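Local coordinates for sensor protein dcuS (Escherichia coli, PDB 3BY8), which senses C4-dicarboxylates such as fumarate through its periplasmic domain and, as a membrane-bound histidine kinase, activates the response regulator DcuR by phosphorylation, at residues A19-L24 with G122-G127; G92-A97 with V109-Y114. One frame throughout, in Å; residues are numbered along the deposited sequence.

Contact 1: residues A19-L24 with G122-G127; sequences AVARTL and GVVAIG
Ile-126 sets its terminal methyl on the one kind of flat group met here, a peptide unit of the helix: CD1 stands almost squarely above the face of the Val-20 to Ala-21 peptide, 3.4 Å from Ala-21 N. No ring, carboxylate or guanidinium joins in, and all the touching side chains are aliphatic. The ethyl branch of Ile-126 gets there by a CG1 placed beside the backbone N (chi1 -64°) and an extended second torsion, so the methyl projects straight off the strand. Val-20 meets it crosswise, at about a right angle, with its CG1 3.5 Å from Ile-126 CD1. Ala-21 CB lies 3.7 Å from the same CD1, so the methyl sits in the angle between two successive helix residues and over the peptide that joins them. Helix 8-25 here runs along one face of the antiparallel sheet of this periplasmic cache domain, a PAS-like fold; the short axes pass 8.1 Å apart, nearly antiparallel at 152°. Ala-125 points to the other face, where it touches Phe-81 of the malate pocket. Val-124 meets the same side of the helix with both methyls. Its CG1, anti to the backbone N, approaches Ala-21 CB at 4.0 Å, while CG2 turns to the helix carbonyl, 3.8 Å from Ala-21 O, and more loosely to Leu-24, whose CB is 4.3 Å from Val-124 CG2. The small methyl of Ala-21 probably allows this close approach, with the helix backbone itself touched by Val-124 and Ile-126. Beyond them, Ile-59 of the edge strand 58-63 touches Val-20, Leu-24 and Ile-126, continuing the buried apolar layer.

Contact 2: residues G92-A97 with V109-Y114; sequences GEENVA and VFTPIY
Asn-95 O is gripped by three groups of the partner strand. Phe-110 N donates to it at 2.9 Å; Val-109 CA lends a CA-H...O contact at 3.2 Å; and the edge of the Phe-110 ring adds CD1, 3.6 Å from Asn-95 O and near the plane of the ring. The return bond runs from Asn-95 N to Phe-110 O at 3.1 Å, making this an antiparallel hydrogen-bonded pair of the hairpin formed by strands 95-99 and 106-114. Val-96 and Val-109 follow as a non-hydrogen-bonded pair, their side chains alongside and pointing the same way, with Val-96 CG2 4.0 Å from Val-109 CG1. On that face, turned to helix 8-25, Glu-94 also lies beside Thr-111, and Thr-111 OG1 donates to the anti lone pair of Glu-94 OE2 over 2.6 Å. The hydroxyl is put there by a first torsion that swings OG1 opposite the backbone N (chi1 -161°). The other carboxylate oxygen, OE1, makes a salt bridge with Arg-22 of the helix. Losing the carboxylate to an alanine here would probably leave Arg-22 without this mate and Thr-111 OG1 without its acceptor. Next along strand 106-114, Pro-112 meets the loop that leads into strand 95-99, its CG 3.8 Å from Gly-92 O. On the opposite face Asn-95 ND2 bonds to Asp-85 O, beside Phe-110. With one oxygen taken by a hydroxyl and the other by a guanidinium, the carboxylate of Glu-94 is fixed in rotation and probably kept ionised.

The two contacts share one sheet, their centres 7 Å apart, and all four segments belong to the cache domain. Along the chain the order is 19-24, 92-97, 109-114, 122-127, so contact 2 is nested within the loop that contact 1 closes. Strands 106-114 and 120-129 are sheet neighbours and follow each other in sequence; Val-109 N probably bonds to Ile-126 O at 2.8 Å, and Ala-125 CB packs on Phe-110 CE2. Contact 1 lays the N-terminal helix on the sheet, and contact 2 adds one of its two outermost strands, 95-99. Malate binds on the sheet's other side, about 7 Å from the side chain of Phe-110, which leaves the sheet between this helix and the ligand.

Contact 1: residues A19-L24 with G122-G127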
loop_
_atom_site.group_PDB
_atom_site.type_symbol
_atom_site.label_atom_id
_atom_site.label_comp_id
_atom_site.label_asym_id
_atom_site.label_seq_id
_atom_site.Cartn_x
_atom_site.Cartn_y
_atom_site.Cartn_z
ATOM N N ALA A 19 7.180 4.340 -5.978
ATOM C CA ALA A 19 8.289 3.482 -6.390
ATOM C C ALA A 19 8.354 2.276 -5.450
ATOM O O ALA A 19 8.562 1.141 -5.887
ATOM C CB ALA A 19 9.591 4.268 -6.345
ATOM N N VAL A 20 8.164 2.497 -4.156
ATOM C CA VAL A 20 8.123 1.384 -3.212
ATOM C C VAL A 20 6.949 0.450 -3.540
ATOM O O VAL A 20 7.119 -0.767 -3.594
ATOM C CB VAL A 20 7.988 1.892 -1.745
ATOM C CG1 VAL A 20 7.848 0.741 -0.757
ATOM C CG2 VAL A 20 9.212 2.789 -1.395
ATOM N N ALA A 21 5.772 1.025 -3.797
ATOM C CA ALA A 21 4.593 0.209 -4.071
ATOM C C ALA A 21 4.771 -0.629 -5.321
ATOM O O ALA A 21 4.450 -1.810 -5.329
ATOM C CB ALA A 21 3.407 1.125 -4.211
ATOM N N ARG A 22 5.320 -0.030 -6.370
ATOM C CA ARG A 22 5.541 -0.721 -7.635
ATOM C C ARG A 22 6.545 -1.849 -7.447
ATOM O O ARG A 22 6.390 -2.939 -7.986
ATOM C CB ARG A 22 6.064 0.258 -8.690
ATOM C CG ARG A 22 5.013 1.259 -9.154
ATOM C CD ARG A 22 5.707 2.339 -9.983
ATOM N NE ARG A 22 4.753 3.260 -10.575
ATOM C CZ ARG A 22 5.081 4.261 -11.386
ATOM N NH1 ARG A 22 6.359 4.473 -11.712
ATOM N NH2 ARG A 22 4.132 5.059 -11.876
ATOM N N THR A 23 7.576 -1.590 -6.654
ATOM C CA THR A 23 8.567 -2.616 -6.425
ATOM C C THR A 23 7.935 -3.819 -5.727
ATOM O O THR A 23 8.134 -4.982 -6.147
ATOM C CB THR A 23 9.707 -2.036 -5.591
ATOM O OG1 THR A 23 10.301 -0.948 -6.307
ATOM C CG2 THR A 23 10.779 -3.123 -5.347
ATOM N N LEU A 24 7.164 -3.567 -4.677
ATOM C CA LEU A 24 6.494 -4.651 -3.964
ATOM C C LEU A 24 5.484 -5.365 -4.856
ATOM O O LEU A 24 5.303 -6.584 -4.707
ATOM C CB LEU A 24 5.781 -4.112 -2.742
ATOM C CG LEU A 24 6.709 -3.656 -1.643
ATOM C CD1 LEU A 24 5.927 -3.022 -0.506
ATOM C CD2 LEU A 24 7.472 -4.836 -1.135
ATOM N N GLY A 122 -4.243 -8.072 -7.142
ATOM C CA GLY A 122 -4.300 -7.318 -5.909
ATOM C C GLY A 122 -3.884 -5.881 -6.092
ATOM O O GLY A 122 -3.833 -5.377 -7.209
ATOM N N VAL A 123 -3.621 -5.237 -4.960
ATOM C CA VAL A 123 -3.216 -3.847 -4.907
ATOM C C VAL A 123 -2.188 -3.648 -3.796
ATOM O O VAL A 123 -2.238 -4.324 -2.778
ATOM C CB VAL A 123 -4.452 -2.958 -4.564
ATOM C CG1 VAL A 123 -4.031 -1.499 -4.358
ATOM C CG2 VAL A 123 -5.484 -3.051 -5.689
ATOM N N VAL A 124 -1.227 -2.767 -4.039
ATOM C CA VAL A 124 -0.313 -2.350 -2.965
ATOM C C VAL A 124 -0.701 -0.886 -2.691
ATOM O O VAL A 124 -0.678 -0.033 -3.591
ATOM C CB VAL A 124 1.181 -2.375 -3.331
ATOM C CG1 VAL A 124 1.984 -1.937 -2.116
ATOM C CG2 VAL A 124 1.618 -3.771 -3.763
ATOM N N ALA A 125 -1.086 -0.638 -1.433
ATOM C CA ALA A 125 -1.464 0.690 -0.949
ATOM C C ALA A 125 -0.401 1.171 0.052
ATOM O O ALA A 125 -0.054 0.424 0.974
ATOM C CB ALA A 125 -2.835 0.611 -0.250
ATOM N N ILE A 126 0.087 2.404 -0.101
ATOM C CA ILE A 126 1.119 2.936 0.827
ATOM C C ILE A 126 0.750 4.352 1.275
ATOM O O ILE A 126 0.284 5.150 0.470
ATOM C CB ILE A 126 2.512 2.953 0.142
ATOM C CG1 ILE A 126 2.923 1.511 -0.152
ATOM C CG2 ILE A 126 3.553 3.681 1.022
ATOM C CD1 ILE A 126 4.380 1.355 -0.659
ATOM N N GLY A 127 0.914 4.633 2.564
ATOM C CA GLY A 127 0.604 5.958 3.056
ATOM C C GLY A 127 1.801 6.641 3.702
ATOM O O GLY A 127 2.668 5.973 4.292
#

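Contact 2: residues G92-A97 with V109-Y114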
loop_
_atom_site.group_PDB
_atom_site.type_symbol
_atom_site.label_atom_id
_atom_site.label_comp_id
_atom_site.label_asym_id
_atom_site.label_seq_id
_atom_site.Cartn_x
_atom_site.Cartn_y
_atom_site.Cartn_z
ATOM N N GLY A 92 -7.188 -1.477 -12.153
ATOM C CA GLY A 92 -5.940 -1.390 -12.888
ATOM C C GLY A 92 -5.266 -0.052 -13.052
ATOM O O GLY A 92 -4.330 0.075 -13.857
ATOM N N GLU A 93 -5.696 0.951 -12.307
ATOM C CA GLU A 93 -5.088 2.265 -12.426
ATOM C C GLU A 93 -4.412 2.684 -11.137
ATOM O O GLU A 93 -4.866 2.319 -10.059
ATOM C CB GLU A 93 -6.168 3.295 -12.755
ATOM C CG GLU A 93 -6.677 3.237 -14.187
ATOM C CD GLU A 93 -5.673 3.807 -15.190
ATOM O OE1 GLU A 93 -4.737 3.074 -15.600
ATOM O OE2 GLU A 93 -5.814 4.999 -15.559
ATOM N N GLU A 94 -3.333 3.447 -11.230
ATOM C CA GLU A 94 -2.692 3.942 -10.022
ATOM C C GLU A 94 -3.507 5.105 -9.491
ATOM O O GLU A 94 -4.329 5.698 -10.229
ATOM C CB GLU A 94 -1.269 4.408 -10.328
ATOM C CG GLU A 94 -0.369 3.219 -10.690
ATOM C CD GLU A 94 1.092 3.565 -10.826
ATOM O OE1 GLU A 94 1.409 4.676 -11.324
ATOM O OE2 GLU A 94 1.922 2.718 -10.449
ATOM N N ASN A 95 -3.306 5.428 -8.220
ATOM C CA ASN A 95 -4.043 6.543 -7.628
ATOM C C ASN A 95 -3.254 7.157 -6.487
ATOM O O ASN A 95 -2.397 6.498 -5.873
ATOM C CB ASN A 95 -5.423 6.058 -7.142
ATOM C CG ASN A 95 -6.375 7.193 -6.829
ATOM O OD1 ASN A 95 -6.303 8.263 -7.434
ATOM N ND2 ASN A 95 -7.284 6.954 -5.894
ATOM N N VAL A 96 -3.518 8.437 -6.255
ATOM C CA VAL A 96 -2.892 9.186 -5.191
ATOM C C VAL A 96 -4.034 10.010 -4.568
ATOM O O VAL A 96 -4.823 10.649 -5.291
ATOM C CB VAL A 96 -1.801 10.144 -5.751
ATOM C CG1 VAL A 96 -1.147 10.930 -4.606
ATOM C CG2 VAL A 96 -0.734 9.343 -6.520
ATOM N N ALA A 97 -4.108 9.982 -3.250
ATOM C CA ALA A 97 -5.184 10.687 -2.542
ATOM C C ALA A 97 -4.800 11.040 -1.126
ATOM O O ALA A 97 -3.816 10.535 -0.586
ATOM C CB ALA A 97 -6.441 9.783 -2.502
ATOM N N VAL A 109 -0.854 6.331 -1.821
ATOM C CA VAL A 109 -0.672 5.929 -3.202
ATOM C C VAL A 109 -1.039 4.455 -3.365
ATOM O O VAL A 109 -0.961 3.640 -2.417
ATOM C CB VAL A 109 0.794 6.185 -3.712
ATOM C CG1 VAL A 109 1.152 7.664 -3.450
ATOM C CG2 VAL A 109 1.811 5.247 -3.054
ATOM N N PHE A 110 -1.402 4.126 -4.603
ATOM C CA PHE A 110 -1.905 2.777 -4.888
ATOM C C PHE A 110 -1.440 2.325 -6.244
ATOM O O PHE A 110 -1.450 3.103 -7.200
ATOM C CB PHE A 110 -3.465 2.785 -4.949
ATOM C CG PHE A 110 -4.124 3.255 -3.694
ATOM C CD1 PHE A 110 -4.208 4.627 -3.405
ATOM C CD2 PHE A 110 -4.666 2.340 -2.788
ATOM C CE1 PHE A 110 -4.831 5.065 -2.219
ATOM C CE2 PHE A 110 -5.282 2.777 -1.625
ATOM C CZ PHE A 110 -5.369 4.145 -1.336
ATOM N N THR A 111 -1.058 1.054 -6.345
ATOM C CA THR A 111 -0.682 0.496 -7.639
ATOM C C THR A 111 -1.175 -0.963 -7.722
ATOM O O THR A 111 -1.212 -1.678 -6.724
ATOM C CB THR A 111 0.865 0.609 -7.881
ATOM O OG1 THR A 111 1.134 0.478 -9.285
ATOM C CG2 THR A 111 1.640 -0.488 -7.118
ATOM N N PRO A 112 -1.568 -1.417 -8.925
ATOM C CA PRO A 112 -2.050 -2.794 -9.051
ATOM C C PRO A 112 -0.971 -3.865 -9.011
ATOM O O PRO A 112 0.194 -3.588 -9.373
ATOM C CB PRO A 112 -2.828 -2.788 -10.384
ATOM C CG PRO A 112 -2.198 -1.667 -11.167
ATOM C CD PRO A 112 -1.764 -0.627 -10.156
ATOM N N ILE A 113 -1.347 -5.073 -8.587
ATOM C CA ILE A 113 -0.461 -6.248 -8.544
ATOM C C ILE A 113 -1.000 -7.183 -9.646
ATOM O O ILE A 113 -2.218 -7.473 -9.684
ATOM C CB ILE A 113 -0.546 -6.989 -7.202
ATOM C CG1 ILE A 113 -0.148 -6.044 -6.060
ATOM C CG2 ILE A 113 0.424 -8.213 -7.209
ATOM C CD1 ILE A 113 -0.292 -6.641 -4.676
ATOM N N TYR A 114 -0.119 -7.664 -10.522
ATOM C CA TYR A 114 -0.504 -8.549 -11.618
ATOM C C TYR A 114 0.174 -9.904 -11.519
ATOM O O TYR A 114 1.284 -10.008 -10.970
ATOM C CB TYR A 114 -0.091 -7.887 -12.935
ATOM C CG TYR A 114 -0.818 -6.599 -13.227
ATOM C CD1 TYR A 114 -2.151 -6.612 -13.655
ATOM C CD2 TYR A 114 -0.181 -5.368 -13.082
ATOM C CE1 TYR A 114 -2.826 -5.435 -13.931
ATOM C CE2 TYR A 114 -0.856 -4.181 -13.361
ATOM C CZ TYR A 114 -2.170 -4.226 -13.786
ATOM O OH TYR A 114 -2.842 -3.061 -14.093
#